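Local atomic coordinates of intron-associated endonuclease 1 (Enterobacteria phage T4, PDB entry 1MK0), a protein that probably cuts DNA as the catalytic domain of the GIY-YIG homing endonuclease I-TevI, encoded by an intron of phage T4. Residues 6-11 with 54-59; 13-18 with 85-90. The protein carries 1 engineered substitution. All blocks are in the same frame, centred on the assembly; numbering follows the deposited sequence.

Contact 1: 6-11 with 54-59; sequences YQIKNT and NVFECS
Phe56 lies obliquely against Ile8 and Asn10 on one face of the sheet where strands 6-10 and 56-59 pair. Its CB meets Ile8 CG2 at 3.7 Å, while ring atom CE2 comes 3.7 Å from Asn10 CB; the Asn10 amide is turned 64° from the ring plane. On the same face Ile8 CG1 reaches Cys58 SG at 3.9 Å. The Asn10 amide is held from elsewhere: OD1 takes the backbone N-H of Leu12.

Gln7, Lys9, Glu57 and Ser59 project from the other face. Gln7 CG sits between its backbone N and carbonyl carbon (chi1 65°), which lays the chain beside Ser59, with OE1 2.9 Å from Ser59 OG. Beneath these side chains the backbones pair at Gln7-Ser59 and Lys9-Glu57; the bond from Lys9 N to Glu57 O, 2.8 Å, is almost straight at 178°. Where the regular strand ends, Thr11 grips Val55 O twice, through its backbone N at 3.0 Å and through OG1 at 2.7 Å, both donors tilted from the carbonyl plane. The Thr11 side chain meanwhile crosses that of Glu57 at about a right angle, CG2 lying 3.2 Å from Glu57 OE2.

Further out, helix 43-52 packs on Phe56 through Leu45 and Ser48, and helix 24-37 meets Cys58 through Trp28 and Ile8 through His31. This is the antiparallel pairing of central strand 4-10 with edge strand 56-63 in the three-stranded, helix-flanked sheet of the GIY-YIG catalytic domain.

Contact 2: 13-18 with 85-90; sequences NNKVYV and KINGYN
Tyr17 and Asn90 meet with ring and amide almost parallel, their planes 9° apart: Asn90 ND2 lies 4.0 Å above one face of the Tyr17 ring, displaced toward the rim. Tyr89 O sits at the edge of that ring, in its plane, and Tyr89 CB packs on Tyr17 CD1 at 3.8 Å. The Tyr89 ring has Lys15 O and Tyr17 N at its edge, with the Lys15 side chain crossing it at about a right angle and CB 3.6 Å from CE1. Water 1, in the ring plane beyond the hydroxyl, joins Tyr89 OH to Asn13 ND2, weakly on the asparagine side; Tyr89 OH is further held by Asn10 ND2.

The Asn90 amide answers both backbone polar groups of Val18, mimicking a neighbouring strand. Its OD1 receives Val18 N on an in-plane lone pair, and its ND2 gives to Val18 O at 2.8 Å, again in the carbonyl plane. A hydrogen bond from Ser84 OG to OD1 helps fix the amide's rotation. In the GIY-YIG fold 16-21 is an outermost strand, and the irregular chain following helix 68-81 here closes along its start: Tyr89 N bonds to Val16 O at 2.9 Å, the donor standing above the carbonyl plane, and water 3 links Val16 N to Asn87 O.

Asn13 OD1 accepts from Lys15 N, an Asx turn that shapes the approach to the strand. From there Lys15 runs out extended and bends only at its last torsion (chi4 -62°), which brings NZ to Asn87 OD1 at 2.7 Å, above that carbonyl's plane. Gly88 CA passes 3.3 Å from Val16 O, the two backbones running close there.

From the N terminus the chain enters strand 4-10, turns, and returns along 16-21, so 6-11 and 13-18 are successive arms of one hairpin, joined by bonds such as Ile8 N to Tyr17 O (2.8 Å). Helices 24-37 and 43-52 follow before contact 1 closes its loop, bringing 54-59 to the far side of strand 4-10. After strand 56-63 and helix 68-81, contact 2 closes the longer loop, setting 85-90 beside 13-18. The closures cross, since their segments alternate along the chain. Together they flank the hairpin with the third strand and the C-terminal loop.

Contact 1: 6-11 with 54-59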
loop_
_atom_site.group_PDB
_atom_site.type_symbol
_atom_site.label_atom_id
_atom_site.label_comp_id
_atom_site.label_asym_id
_atom_site.label_seq_id
_atom_site.Cartn_x
_atom_site.Cartn_y
_atom_site.Cartn_z
ATOM N N TYR A 6 2.581 -5.213 2.803
ATOM C CA TYR A 6 2.879 -5.277 1.381
ATOM C C TYR A 6 3.278 -3.915 0.834
ATOM O O TYR A 6 3.154 -2.897 1.511
ATOM C CB TYR A 6 1.643 -5.773 0.625
ATOM C CG TYR A 6 0.466 -4.829 0.742
ATOM C CD1 TYR A 6 0.370 -3.696 -0.070
ATOM C CD2 TYR A 6 -0.518 -5.033 1.705
ATOM C CE1 TYR A 6 -0.672 -2.791 0.080
ATOM C CE2 TYR A 6 -1.564 -4.133 1.866
ATOM C CZ TYR A 6 -1.634 -3.014 1.051
ATOM O OH TYR A 6 -2.651 -2.116 1.223
ATOM N N GLN A 7 3.762 -3.911 -0.402
ATOM C CA GLN A 7 4.116 -2.670 -1.067
ATOM C C GLN A 7 3.495 -2.699 -2.459
ATOM O O GLN A 7 3.349 -3.765 -3.064
ATOM C CB GLN A 7 5.639 -2.507 -1.192
ATOM C CG GLN A 7 6.319 -3.535 -2.093
ATOM C CD GLN A 7 7.798 -3.249 -2.318
ATOM O OE1 GLN A 7 8.506 -4.044 -2.938
ATOM N NE2 GLN A 7 8.267 -2.112 -1.823
ATOM N N ILE A 8 3.086 -1.528 -2.936
ATOM C CA ILE A 8 2.533 -1.377 -4.276
ATOM C C ILE A 8 3.532 -0.414 -4.895
ATOM O O ILE A 8 3.624 0.740 -4.480
ATOM C CB ILE A 8 1.124 -0.746 -4.262
ATOM C CG1 ILE A 8 0.147 -1.689 -3.550
ATOM C CG2 ILE A 8 0.657 -0.481 -5.697
ATOM C CD1 ILE A 8 -1.275 -1.168 -3.467
ATOM N N LYS A 9 4.300 -0.894 -5.867
ATOM C CA LYS A 9 5.336 -0.075 -6.485
ATOM C C LYS A 9 5.065 0.358 -7.920
ATOM O O LYS A 9 4.693 -0.448 -8.772
ATOM C CB LYS A 9 6.674 -0.825 -6.417
ATOM C CG LYS A 9 7.852 -0.077 -7.025
ATOM C CD LYS A 9 9.182 -0.757 -6.697
ATOM C CE LYS A 9 9.250 -2.174 -7.243
ATOM N NZ LYS A 9 10.573 -2.815 -6.986
ATOM N N ASN A 10 5.253 1.648 -8.173
ATOM C CA ASN A 10 5.061 2.203 -9.504
ATOM C C ASN A 10 6.293 1.781 -10.308
ATOM O O ASN A 10 7.417 2.128 -9.949
ATOM C CB ASN A 10 4.978 3.726 -9.414
ATOM C CG ASN A 10 4.652 4.374 -10.744
ATOM O OD1 ASN A 10 5.200 4.002 -11.778
ATOM N ND2 ASN A 10 3.761 5.355 -10.718
ATOM N N THR A 11 6.085 1.027 -11.383
ATOM C CA THR A 11 7.204 0.551 -12.194
ATOM C C THR A 11 7.876 1.634 -13.033
ATOM O O THR A 11 8.925 1.394 -13.638
ATOM C CB THR A 11 6.770 -0.601 -13.129
ATOM O OG1 THR A 11 5.769 -0.136 -14.042
ATOM C CG2 THR A 11 6.207 -1.756 -12.316
ATOM N N ASN A 54 -2.943 1.391 -14.181
ATOM C CA ASN A 54 -2.207 0.397 -13.405
ATOM C C ASN A 54 -0.835 -0.004 -13.933
ATOM O O ASN A 54 -0.692 -1.012 -14.629
ATOM C CB ASN A 54 -3.060 -0.857 -13.214
ATOM C CG ASN A 54 -2.456 -1.827 -12.210
ATOM O OD1 ASN A 54 -3.053 -2.858 -11.892
ATOM N ND2 ASN A 54 -1.271 -1.503 -11.708
ATOM N N VAL A 55 0.172 0.790 -13.585
ATOM C CA VAL A 55 1.551 0.520 -13.971
ATOM C C VAL A 55 2.278 0.054 -12.710
ATOM O O VAL A 55 3.494 0.180 -12.600
ATOM C CB VAL A 55 2.250 1.794 -14.510
ATOM C CG1 VAL A 55 1.643 2.187 -15.846
ATOM C CG2 VAL A 55 2.110 2.939 -13.512
ATOM N N PHE A 56 1.516 -0.494 -11.767
ATOM C CA PHE A 56 2.079 -0.941 -10.497
ATOM C C PHE A 56 2.338 -2.434 -10.364
ATOM O O PHE A 56 1.756 -3.253 -11.077
ATOM C CB PHE A 56 1.171 -0.503 -9.343
ATOM C CG PHE A 56 0.894 0.970 -9.317
ATOM C CD1 PHE A 56 -0.100 1.518 -10.120
ATOM C CD2 PHE A 56 1.655 1.819 -8.520
ATOM C CE1 PHE A 56 -0.332 2.893 -10.133
ATOM C CE2 PHE A 56 1.429 3.195 -8.527
ATOM C CZ PHE A 56 0.435 3.731 -9.335
ATOM N N GLU A 57 3.223 -2.760 -9.425
ATOM C CA GLU A 57 3.590 -4.131 -9.095
ATOM C C GLU A 57 3.381 -4.305 -7.597
ATOM O O GLU A 57 3.913 -3.533 -6.799
ATOM C CB GLU A 57 5.060 -4.401 -9.413
ATOM C CG GLU A 57 5.343 -4.833 -10.833
ATOM C CD GLU A 57 6.786 -5.270 -11.016
ATOM O OE1 GLU A 57 7.234 -6.168 -10.269
ATOM O OE2 GLU A 57 7.471 -4.720 -11.903
ATOM N N CYS A 58 2.607 -5.316 -7.222
ATOM C CA CYS A 58 2.337 -5.588 -5.816
ATOM C C CYS A 58 3.203 -6.742 -5.327
ATOM O O CYS A 58 3.309 -7.771 -5.993
ATOM C CB CYS A 58 0.862 -5.951 -5.619
ATOM S SG CYS A 58 -0.317 -4.664 -6.091
ATOM N N SER A 59 3.828 -6.569 -4.168
ATOM C CA SER A 59 4.657 -7.623 -3.598
ATOM C C SER A 59 4.523 -7.637 -2.081
ATOM O O SER A 59 4.174 -6.630 -1.468
ATOM C CB SER A 59 6.126 -7.440 -3.999
ATOM O OG SER A 59 6.637 -6.193 -3.579
#

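Contact 2: 13-18 with 85-90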
loop_
_atom_site.group_PDB
_atom_site.type_symbol
_atom_site.label_atom_id
_atom_site.label_comp_id
_atom_site.label_asym_id
_atom_site.label_seq_id
_atom_site.Cartn_x
_atom_site.Cartn_y
_atom_site.Cartn_z
ATOM N N ASN A 13 8.647 4.861 -11.729
ATOM C CA ASN A 13 9.525 5.674 -10.889
ATOM C C ASN A 13 9.972 5.011 -9.585
ATOM O O ASN A 13 10.667 5.627 -8.781
ATOM C CB ASN A 13 8.834 6.994 -10.558
ATOM C CG ASN A 13 7.459 6.789 -9.964
ATOM O OD1 ASN A 13 7.254 5.881 -9.160
ATOM N ND2 ASN A 13 6.513 7.632 -10.353
ATOM N N ASN A 14 9.563 3.767 -9.375
ATOM C CA ASN A 14 9.929 3.014 -8.179
ATOM C C ASN A 14 9.362 3.528 -6.854
ATOM O O ASN A 14 9.784 3.076 -5.787
ATOM C CB ASN A 14 11.452 2.910 -8.071
ATOM C CG ASN A 14 12.060 2.144 -9.223
ATOM O OD1 ASN A 14 11.672 1.009 -9.499
ATOM N ND2 ASN A 14 13.018 2.759 -9.905
ATOM N N LYS A 15 8.421 4.467 -6.910
ATOM C CA LYS A 15 7.805 4.976 -5.686
ATOM C C LYS A 15 6.860 3.890 -5.178
ATOM O O LYS A 15 6.266 3.163 -5.972
ATOM C CB LYS A 15 7.022 6.261 -5.962
ATOM C CG LYS A 15 7.894 7.468 -6.263
ATOM C CD LYS A 15 7.042 8.697 -6.534
ATOM C CE LYS A 15 7.901 9.912 -6.851
ATOM N NZ LYS A 15 8.788 10.281 -5.713
ATOM N N VAL A 16 6.714 3.775 -3.863
ATOM C CA VAL A 16 5.843 2.742 -3.316
ATOM C C VAL A 16 4.799 3.209 -2.313
ATOM O O VAL A 16 4.889 4.290 -1.733
ATOM C CB VAL A 16 6.652 1.620 -2.614
ATOM C CG1 VAL A 16 7.749 1.102 -3.529
ATOM C CG2 VAL A 16 7.231 2.139 -1.305
ATOM N N TYR A 17 3.805 2.350 -2.126
ATOM C CA TYR A 17 2.726 2.552 -1.175
ATOM C C TYR A 17 2.848 1.331 -0.267
ATOM O O TYR A 17 2.855 0.200 -0.753
ATOM C CB TYR A 17 1.371 2.517 -1.883
ATOM C CG TYR A 17 0.182 2.608 -0.951
ATOM C CD1 TYR A 17 -0.325 3.845 -0.560
ATOM C CD2 TYR A 17 -0.439 1.455 -0.462
ATOM C CE1 TYR A 17 -1.426 3.937 0.294
ATOM C CE2 TYR A 17 -1.544 1.537 0.398
ATOM C CZ TYR A 17 -2.030 2.783 0.767
ATOM O OH TYR A 17 -3.129 2.888 1.594
ATOM N N VAL A 18 2.970 1.556 1.035
ATOM C CA VAL A 18 3.077 0.460 1.992
ATOM C C VAL A 18 1.742 0.286 2.704
ATOM O O VAL A 18 1.134 1.254 3.142
ATOM C CB VAL A 18 4.171 0.740 3.047
ATOM C CG1 VAL A 18 4.130 -0.333 4.136
ATOM C CG2 VAL A 18 5.545 0.766 2.381
ATOM N N LYS A 85 6.431 8.097 2.589
ATOM C CA LYS A 85 5.587 9.269 2.796
ATOM C C LYS A 85 6.204 10.399 1.975
ATOM O O LYS A 85 5.575 10.950 1.072
ATOM C CB LYS A 85 5.532 9.633 4.282
ATOM C CG LYS A 85 4.798 8.591 5.118
ATOM C CD LYS A 85 5.156 8.658 6.594
ATOM C CE LYS A 85 4.694 9.936 7.245
ATOM N NZ LYS A 85 4.940 9.894 8.712
ATOM N N ILE A 86 7.456 10.721 2.271
ATOM C CA ILE A 86 8.160 11.772 1.550
ATOM C C ILE A 86 8.383 11.396 0.084
ATOM O O ILE A 86 8.187 12.221 -0.811
ATOM C CB ILE A 86 9.528 12.057 2.209
ATOM C CG1 ILE A 86 9.310 12.647 3.601
ATOM C CG2 ILE A 86 10.358 12.992 1.335
ATOM C CD1 ILE A 86 10.589 12.808 4.402
ATOM N N ASN A 87 8.779 10.149 -0.157
ATOM C CA ASN A 87 9.059 9.677 -1.510
ATOM C C ASN A 87 8.149 8.538 -1.957
ATOM O O ASN A 87 8.536 7.712 -2.783
ATOM C CB ASN A 87 10.525 9.232 -1.600
ATOM C CG ASN A 87 10.924 8.806 -3.001
ATOM O OD1 ASN A 87 10.743 9.554 -3.961
ATOM N ND2 ASN A 87 11.474 7.601 -3.123
ATOM N N GLY A 88 6.937 8.499 -1.422
ATOM C CA GLY A 88 6.019 7.440 -1.792
ATOM C C GLY A 88 4.575 7.890 -1.846
ATOM O O GLY A 88 4.289 9.086 -1.920
ATOM N N TYR A 89 3.660 6.928 -1.777
ATOM C CA TYR A 89 2.241 7.238 -1.859
ATOM C C TYR A 89 1.475 7.247 -0.542
ATOM O O TYR A 89 0.280 7.522 -0.535
ATOM C CB TYR A 89 1.569 6.275 -2.841
ATOM C CG TYR A 89 2.149 6.357 -4.232
ATOM C CD1 TYR A 89 2.914 5.315 -4.752
ATOM C CD2 TYR A 89 1.964 7.495 -5.018
ATOM C CE1 TYR A 89 3.480 5.403 -6.018
ATOM C CE2 TYR A 89 2.526 7.592 -6.288
ATOM C CZ TYR A 89 3.283 6.543 -6.778
ATOM O OH TYR A 89 3.850 6.633 -8.029
ATOM N N ASN A 90 2.141 6.944 0.570
ATOM C CA ASN A 90 1.453 6.963 1.858
ATOM C C ASN A 90 1.266 8.405 2.306
ATOM O O ASN A 90 2.184 9.215 2.191
ATOM C CB ASN A 90 2.251 6.196 2.912
ATOM C CG ASN A 90 2.234 4.705 2.672
ATOM O OD1 ASN A 90 3.098 4.165 1.980
ATOM N ND2 ASN A 90 1.236 4.031 3.229
HETATM O O HOH W 1 3.959 9.121 -9.162
HETATM O O HOH W 2 11.400 6.452 -6.357
HETATM O O HOH W 3 8.647 5.219 -2.242
#